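Local coordinates for protein 16S rRNA aminocarboxypropyltransferase (Vulcanisaeta distributa, PDB 5APG) that probably transfers the 3-amino-3-carboxypropyl group of S-adenosylmethionine to an N1-methylpseudouridine of small-subunit ribosomal RNA, the last step of its hypermodification, at residues M1-R9 / F28-P39; L53-E62 / A118-K126. One frame throughout, in Å; residues are numbered along the deposited sequence.

Interaction 1 (M1-R9 / F28-P39); sequences MIPRVFIYR and FAQLVDSIKALP
Phe6 and Pro39 make the tightest apolar contact, CD1 of the ring lying 3.5 Å from CG of the proline. The proline ring and the aliphatic part of Gln30 approach the phenyl ring obliquely from its two sides, with Gln30 CG 3.7 Å from Phe6 CD2. Leu38 fills in beside them, its CD2 against the CB of Phe6. Tyr8 shares this face of the sheet. With CG anti to the backbone N (chi1 171°), its ring extends over the turn at Ser34-Ile35, so that Ile35 N sits over one ring face while Ile35 CG1 packs 3.6 Å from Tyr8 CD2. On the opposite face Ile7 CD1 meets Ala29 CB at 3.8 Å, and Ile7 CG2 touches Leu31 CD2. Farther out, the Gln30 amide comes to the edge of the Phe6 ring, NE2 3.7 Å from CE2, with the two planes 75° apart. Three backbone bonds give the parallel register: Gln30 N to Val5 O at 3.1 Å, Ile7 N to Gln30 O at 3.0 Å, and Val32 N to Ile7 O. The first and last of these bonds are flanked by water. One molecule links Pro3 O, Val5 N and Phe28 O; a second water accepts from Arg9 N and donates to Val32 O, 2.8 Å from each. The Arg9 guanidinium leads away to a salt bridge with Asp70. The other edge of strand 5-9 is hydrogen-bonded to strand 66-70. Ile7 and Ile35 lie next to the S-adenosylmethionine-binding residues Thr112 and Ile69, respectively. Adjacent parallel strands 5-9 and 30-32, connected through helix 19-25, form a beta-alpha-beta crossover at one margin of the parallel sheet of this SPOUT-clan enzyme.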
# COMPACT_ATOMS: atom_id res chain seq x y z
N MSE A 1 12.14 -14.76 -1.11
CA MSE A 1 11.02 -15.30 -0.35
C MSE A 1 10.13 -14.19 0.16
O MSE A 1 10.57 -13.33 0.93
CB MSE A 1 11.52 -16.15 0.82
CG MSE A 1 10.41 -16.73 1.69
SE MSE A 1 9.37 -18.11 0.77
CE MSE A 1 8.39 -18.81 2.31
N ILE A 2 8.87 -14.20 -0.27
CA ILE A 2 7.91 -13.18 0.13
C ILE A 2 7.78 -13.12 1.65
O ILE A 2 7.74 -14.15 2.32
CB ILE A 2 6.51 -13.43 -0.53
CG1 ILE A 2 5.62 -12.19 -0.43
CG2 ILE A 2 5.83 -14.69 0.03
CD1 ILE A 2 4.37 -12.28 -1.28
N PRO A 3 7.77 -11.90 2.20
CA PRO A 3 7.47 -11.75 3.63
C PRO A 3 6.03 -12.15 3.90
O PRO A 3 5.22 -12.19 2.98
CB PRO A 3 7.68 -10.25 3.90
CG PRO A 3 7.63 -9.61 2.55
CD PRO A 3 8.15 -10.62 1.58
N ARG A 4 5.72 -12.47 5.15
CA ARG A 4 4.35 -12.80 5.53
C ARG A 4 3.48 -11.54 5.50
O ARG A 4 3.81 -10.54 6.14
CB ARG A 4 4.32 -13.45 6.90
CG ARG A 4 5.03 -14.80 6.95
CD ARG A 4 4.20 -15.88 6.29
NE ARG A 4 2.99 -16.17 7.06
CZ ARG A 4 2.95 -17.00 8.09
NH1 ARG A 4 4.05 -17.63 8.48
NH2 ARG A 4 1.81 -17.20 8.74
N VAL A 5 2.39 -11.60 4.75
CA VAL A 5 1.47 -10.47 4.64
C VAL A 5 0.15 -10.79 5.35
O VAL A 5 -0.44 -11.85 5.14
CB VAL A 5 1.19 -10.11 3.17
CG1 VAL A 5 0.28 -8.89 3.08
CG2 VAL A 5 2.50 -9.85 2.43
N PHE A 6 -0.29 -9.87 6.20
CA PHE A 6 -1.52 -10.05 6.96
C PHE A 6 -2.50 -8.92 6.67
O PHE A 6 -2.11 -7.75 6.68
CB PHE A 6 -1.23 -10.12 8.45
CG PHE A 6 -0.29 -11.23 8.84
CD1 PHE A 6 1.08 -11.04 8.81
CD2 PHE A 6 -0.79 -12.46 9.24
CE1 PHE A 6 1.94 -12.06 9.16
CE2 PHE A 6 0.07 -13.49 9.59
CZ PHE A 6 1.44 -13.29 9.55
N ILE A 7 -3.75 -9.27 6.42
CA ILE A 7 -4.76 -8.28 6.07
C ILE A 7 -6.00 -8.38 6.96
O ILE A 7 -6.58 -9.46 7.11
CB ILE A 7 -5.21 -8.43 4.59
CG1 ILE A 7 -4.03 -8.24 3.64
CG2 ILE A 7 -6.32 -7.42 4.27
CD1 ILE A 7 -4.37 -8.52 2.18
N TYR A 8 -6.38 -7.27 7.56
CA TYR A 8 -7.70 -7.18 8.16
C TYR A 8 -8.62 -6.50 7.17
O TYR A 8 -8.35 -5.39 6.71
CB TYR A 8 -7.69 -6.41 9.48
CG TYR A 8 -9.09 -6.14 9.98
CD1 TYR A 8 -9.89 -7.18 10.44
CD2 TYR A 8 -9.63 -4.86 9.96
CE1 TYR A 8 -11.18 -6.95 10.88
CE2 TYR A 8 -10.92 -4.62 10.39
CZ TYR A 8 -11.69 -5.67 10.85
OH TYR A 8 -12.97 -5.43 11.29
N ARG A 9 -9.70 -7.19 6.82
CA ARG A 9 -10.63 -6.66 5.83
C ARG A 9 -11.95 -6.25 6.45
O ARG A 9 -12.60 -7.03 7.14
CB ARG A 9 -10.87 -7.70 4.73
CG ARG A 9 -11.89 -7.27 3.70
CD ARG A 9 -11.92 -8.24 2.52
NE ARG A 9 -13.27 -8.40 2.00
CZ ARG A 9 -13.88 -7.52 1.21
NH1 ARG A 9 -13.26 -6.40 0.86
NH2 ARG A 9 -15.11 -7.75 0.78
N PHE A 28 -0.97 -15.23 -1.21
CA PHE A 28 0.04 -14.19 -1.01
C PHE A 28 -0.10 -13.52 0.35
O PHE A 28 0.83 -12.89 0.85
CB PHE A 28 -0.06 -13.12 -2.10
CG PHE A 28 0.45 -13.57 -3.44
CD1 PHE A 28 1.80 -13.80 -3.65
CD2 PHE A 28 -0.43 -13.74 -4.51
CE1 PHE A 28 2.27 -14.20 -4.89
CE2 PHE A 28 0.03 -14.13 -5.75
CZ PHE A 28 1.38 -14.36 -5.94
N ALA A 29 -1.29 -13.63 0.93
CA ALA A 29 -1.57 -13.02 2.22
C ALA A 29 -2.63 -13.83 2.94
O ALA A 29 -3.30 -14.66 2.33
CB ALA A 29 -2.04 -11.58 2.03
N GLN A 30 -2.78 -13.59 4.23
CA GLN A 30 -3.82 -14.26 4.98
C GLN A 30 -4.70 -13.24 5.70
O GLN A 30 -4.22 -12.22 6.19
CB GLN A 30 -3.22 -15.28 5.96
CG GLN A 30 -2.98 -14.78 7.37
CD GLN A 30 -2.59 -15.90 8.32
OE1 GLN A 30 -2.03 -16.91 7.90
NE2 GLN A 30 -2.90 -15.72 9.60
N LEU A 31 -6.00 -13.50 5.72
CA LEU A 31 -6.94 -12.66 6.46
C LEU A 31 -6.85 -12.95 7.95
O LEU A 31 -6.64 -14.09 8.36
CB LEU A 31 -8.37 -12.88 5.98
CG LEU A 31 -8.79 -12.31 4.62
CD1 LEU A 31 -10.28 -12.53 4.40
CD2 LEU A 31 -8.45 -10.83 4.54
N VAL A 32 -7.00 -11.90 8.76
CA VAL A 32 -7.12 -12.05 10.20
C VAL A 32 -8.49 -11.53 10.63
O VAL A 32 -9.12 -10.78 9.89
CB VAL A 32 -5.99 -11.30 10.95
CG1 VAL A 32 -4.64 -11.78 10.45
CG2 VAL A 32 -6.13 -9.80 10.76
N ASP A 33 -8.95 -11.92 11.81
CA ASP A 33 -10.34 -11.65 12.18
C ASP A 33 -10.52 -10.29 12.86
O ASP A 33 -11.64 -9.85 13.08
CB ASP A 33 -10.88 -12.76 13.08
CG ASP A 33 -10.04 -13.00 14.33
OD1 ASP A 33 -9.25 -12.11 14.71
OD2 ASP A 33 -10.18 -14.08 14.93
N SER A 34 -9.41 -9.62 13.16
CA SER A 34 -9.46 -8.32 13.82
C SER A 34 -8.16 -7.56 13.64
O SER A 34 -7.13 -8.14 13.28
CB SER A 34 -9.77 -8.49 15.31
OG SER A 34 -8.67 -9.08 15.97
N ILE A 35 -8.19 -6.26 13.92
CA ILE A 35 -6.98 -5.44 13.87
C ILE A 35 -6.01 -5.91 14.95
O ILE A 35 -4.80 -5.91 14.76
CB ILE A 35 -7.31 -3.94 14.03
CG1 ILE A 35 -7.93 -3.40 12.74
CG2 ILE A 35 -6.06 -3.13 14.35
CD1 ILE A 35 -8.50 -2.01 12.87
N LYS A 36 -6.56 -6.35 16.08
CA LYS A 36 -5.76 -6.86 17.18
C LYS A 36 -4.99 -8.12 16.78
O LYS A 36 -3.94 -8.43 17.36
CB LYS A 36 -6.64 -7.15 18.40
N ALA A 37 -5.51 -8.85 15.80
CA ALA A 37 -4.90 -10.10 15.36
C ALA A 37 -3.74 -9.87 14.39
O ALA A 37 -2.96 -10.78 14.12
CB ALA A 37 -5.95 -11.01 14.73
N LEU A 38 -3.64 -8.66 13.84
CA LEU A 38 -2.50 -8.30 13.02
C LEU A 38 -1.25 -8.34 13.89
O LEU A 38 -1.31 -8.02 15.07
CB LEU A 38 -2.69 -6.92 12.38
CG LEU A 38 -3.77 -6.75 11.31
CD1 LEU A 38 -4.02 -5.28 11.03
CD2 LEU A 38 -3.39 -7.48 10.02
N PRO A 39 -0.11 -8.76 13.32
CA PRO A 39 1.11 -8.93 14.14
C PRO A 39 1.67 -7.61 14.69
O PRO A 39 1.92 -6.68 13.94
CB PRO A 39 2.10 -9.57 13.16
CG PRO A 39 1.58 -9.25 11.80
CD PRO A 39 0.08 -9.23 11.94
O HOH W 1 2.78 -13.54 2.54
O HOH W 2 -10.40 -9.82 7.54

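Interaction 2 (L53-E62 / A118-K126); sequences LTPSDRVIAE and AALYIMGFK
The backbones come closest where the CA atoms of Pro55 and Met123 stand 4.3 Å apart, at the point where helix 112-122 ends in a Schellman motif. Gly124, with positive phi, is its C-prime residue; Phe125 N bonds to Leu120 O and Gly124 N to Tyr121 O. Leu53 reaches the last turns of that helix with CD2, 3.6 Å from Ala119 CA, and Ile122 CG2 packs against the Pro55 ring. Selenomethionine Met123 sets SE 3.7 Å from Ala61 CB on helix 58-63, and the bend at chi3 (-63°) turns the terminal CE against the same methyl. Arg58 runs extended from CG to NE across the helix end. Its guanidinium lies flat on the Phe125 ring, planes 10° apart, giving an off-centre cation-pi contact with Arg58 CZ 4.0 Å from the centroid of the Phe125 ring. Glu62 OE2 forms a salt bridge with Arg58 NE, though its hydrogen bond is weak and bent. At the guanidinium edge, Arg58 NH1 donates to a lone pair of Met123 O (2.9 Å), almost within both planar groups. Arg58 NH2 donates to a water at 3.0 Å, and that water in turn donates to Gly124 O.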
# COMPACT_ATOMS: atom_id res chain seq x y z
N LEU A 53 7.51 4.51 3.47
CA LEU A 53 8.23 3.24 3.47
C LEU A 53 9.56 3.39 2.75
O LEU A 53 9.64 4.05 1.72
CB LEU A 53 7.39 2.16 2.79
CG LEU A 53 7.84 0.71 2.93
CD1 LEU A 53 7.44 0.16 4.30
CD2 LEU A 53 7.26 -0.14 1.80
N THR A 54 10.61 2.78 3.29
CA THR A 54 11.94 2.80 2.68
C THR A 54 12.49 1.38 2.58
O THR A 54 12.00 0.48 3.26
CB THR A 54 12.92 3.70 3.48
OG1 THR A 54 12.98 3.24 4.84
CG2 THR A 54 12.47 5.15 3.45
N PRO A 55 13.51 1.16 1.73
CA PRO A 55 14.08 -0.19 1.58
C PRO A 55 14.51 -0.84 2.90
O PRO A 55 14.35 -2.04 3.05
CB PRO A 55 15.30 0.05 0.68
CG PRO A 55 14.91 1.21 -0.15
CD PRO A 55 14.10 2.10 0.76
N SER A 56 15.02 -0.04 3.83
CA SER A 56 15.54 -0.60 5.08
C SER A 56 14.43 -1.17 5.97
O SER A 56 14.71 -1.89 6.92
CB SER A 56 16.35 0.45 5.84
OG SER A 56 15.62 1.65 6.01
N ASP A 57 13.17 -0.85 5.66
CA ASP A 57 12.04 -1.46 6.36
C ASP A 57 11.91 -2.96 6.06
O ASP A 57 11.15 -3.67 6.73
CB ASP A 57 10.73 -0.75 6.00
CG ASP A 57 10.67 0.68 6.52
OD1 ASP A 57 11.24 0.94 7.60
OD2 ASP A 57 10.06 1.55 5.86
N ARG A 58 12.65 -3.43 5.06
CA ARG A 58 12.71 -4.86 4.74
C ARG A 58 12.99 -5.74 5.97
O ARG A 58 12.39 -6.80 6.14
CB ARG A 58 13.78 -5.13 3.68
CG ARG A 58 13.96 -6.60 3.34
CD ARG A 58 15.19 -6.81 2.46
NE ARG A 58 15.41 -8.22 2.16
CZ ARG A 58 15.07 -8.81 1.02
NH1 ARG A 58 14.49 -8.10 0.05
NH2 ARG A 58 15.31 -10.10 0.83
N VAL A 59 13.91 -5.28 6.82
CA VAL A 59 14.33 -6.08 7.97
C VAL A 59 13.15 -6.36 8.91
O VAL A 59 13.03 -7.47 9.45
CB VAL A 59 15.48 -5.38 8.75
CG1 VAL A 59 15.07 -3.99 9.21
CG2 VAL A 59 15.92 -6.22 9.93
N ILE A 60 12.27 -5.38 9.07
CA ILE A 60 11.08 -5.53 9.90
C ILE A 60 10.03 -6.42 9.25
O ILE A 60 9.43 -7.28 9.90
CB ILE A 60 10.45 -4.15 10.21
CG1 ILE A 60 11.44 -3.27 10.98
CG2 ILE A 60 9.16 -4.31 11.01
CD1 ILE A 60 11.83 -3.84 12.32
N ALA A 61 9.81 -6.23 7.95
CA ALA A 61 8.88 -7.06 7.19
C ALA A 61 9.28 -8.53 7.23
O ALA A 61 8.42 -9.41 7.31
CB ALA A 61 8.80 -6.58 5.75
N GLU A 62 10.58 -8.81 7.17
CA GLU A 62 11.07 -10.18 7.24
C GLU A 62 10.85 -10.82 8.60
O GLU A 62 10.56 -12.01 8.70
CB GLU A 62 12.56 -10.23 6.92
CG GLU A 62 12.93 -9.88 5.50
CD GLU A 62 14.43 -9.88 5.29
OE1 GLU A 62 15.15 -9.37 6.18
OE2 GLU A 62 14.88 -10.40 4.25
N ALA A 118 3.86 -2.60 -4.43
CA ALA A 118 4.76 -1.46 -4.25
C ALA A 118 5.65 -1.63 -3.02
O ALA A 118 6.86 -1.40 -3.07
CB ALA A 118 3.97 -0.16 -4.15
N ALA A 119 5.04 -2.04 -1.91
CA ALA A 119 5.79 -2.26 -0.67
C ALA A 119 6.86 -3.33 -0.87
O ALA A 119 8.01 -3.15 -0.47
CB ALA A 119 4.84 -2.65 0.46
N LEU A 120 6.46 -4.44 -1.49
CA LEU A 120 7.40 -5.52 -1.80
C LEU A 120 8.56 -5.04 -2.67
O LEU A 120 9.72 -5.32 -2.38
CB LEU A 120 6.66 -6.67 -2.51
CG LEU A 120 5.69 -7.50 -1.67
CD1 LEU A 120 4.94 -8.50 -2.54
CD2 LEU A 120 6.43 -8.20 -0.54
N TYR A 121 8.23 -4.33 -3.74
CA TYR A 121 9.24 -3.82 -4.66
C TYR A 121 10.26 -2.93 -3.94
O TYR A 121 11.47 -3.12 -4.06
CB TYR A 121 8.58 -3.05 -5.80
CG TYR A 121 9.50 -2.76 -6.97
CD1 TYR A 121 10.43 -1.73 -6.91
CD2 TYR A 121 9.44 -3.52 -8.13
CE1 TYR A 121 11.28 -1.46 -7.98
CE2 TYR A 121 10.28 -3.26 -9.20
CZ TYR A 121 11.19 -2.23 -9.12
OH TYR A 121 12.03 -1.97 -10.18
N ILE A 122 9.75 -1.97 -3.17
CA ILE A 122 10.59 -1.01 -2.47
C ILE A 122 11.52 -1.71 -1.48
O ILE A 122 12.67 -1.30 -1.29
CB ILE A 122 9.73 0.04 -1.74
CG1 ILE A 122 9.09 0.99 -2.75
CG2 ILE A 122 10.55 0.85 -0.72
CD1 ILE A 122 7.81 1.63 -2.27
N MSE A 123 11.04 -2.79 -0.88
CA MSE A 123 11.83 -3.51 0.11
C MSE A 123 12.69 -4.62 -0.50
O MSE A 123 13.26 -5.44 0.21
CB MSE A 123 10.90 -4.08 1.19
CG MSE A 123 10.18 -3.00 1.98
SE MSE A 123 9.21 -3.68 3.53
CE MSE A 123 7.92 -4.80 2.61
N GLY A 124 12.79 -4.63 -1.83
CA GLY A 124 13.71 -5.53 -2.50
C GLY A 124 13.12 -6.86 -2.94
O GLY A 124 13.84 -7.73 -3.41
N PHE A 125 11.81 -7.02 -2.77
CA PHE A 125 11.15 -8.24 -3.23
C PHE A 125 10.51 -8.01 -4.59
O PHE A 125 9.29 -8.12 -4.75
CB PHE A 125 10.09 -8.70 -2.21
CG PHE A 125 10.64 -8.93 -0.83
CD1 PHE A 125 11.25 -10.13 -0.50
CD2 PHE A 125 10.54 -7.94 0.14
CE1 PHE A 125 11.75 -10.34 0.77
CE2 PHE A 125 11.04 -8.15 1.42
CZ PHE A 125 11.65 -9.35 1.73
N LYS A 126 11.34 -7.70 -5.58
CA LYS A 126 10.85 -7.36 -6.92
C LYS A 126 10.16 -8.52 -7.63
O LYS A 126 9.13 -8.33 -8.28
CB LYS A 126 12.00 -6.84 -7.78
CG LYS A 126 12.57 -5.52 -7.28
CD LYS A 126 13.72 -5.03 -8.14
CE LYS A 126 14.07 -3.59 -7.79
NZ LYS A 126 15.43 -3.20 -8.26
O HOH W 3 14.80 -10.43 -2.07

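In the fold
Interaction 1 joins strands 5-9 and 30-32 at the margin of the sheet, whereas interaction 2 joins 53-62, a loop leading into helix 58-63, to the C-terminal end of helix 112-122 and the turn after it; their centres are about 16 Å apart. Each is partly buried, with both enclosed and exposed residues. Parallel backbone bonds set the register of 1-9 with 28-39, and waters bridge the backbones beyond them. In contrast, the direct hydrogen bond between 53-62 and 118-126 comes from an arginine side chain, which also stacks on a ring. The N-terminal segment physically connects them: Pro3 CG lies 3.6 Å from Leu120 CD2, and Pro3 CD also packs on Phe125.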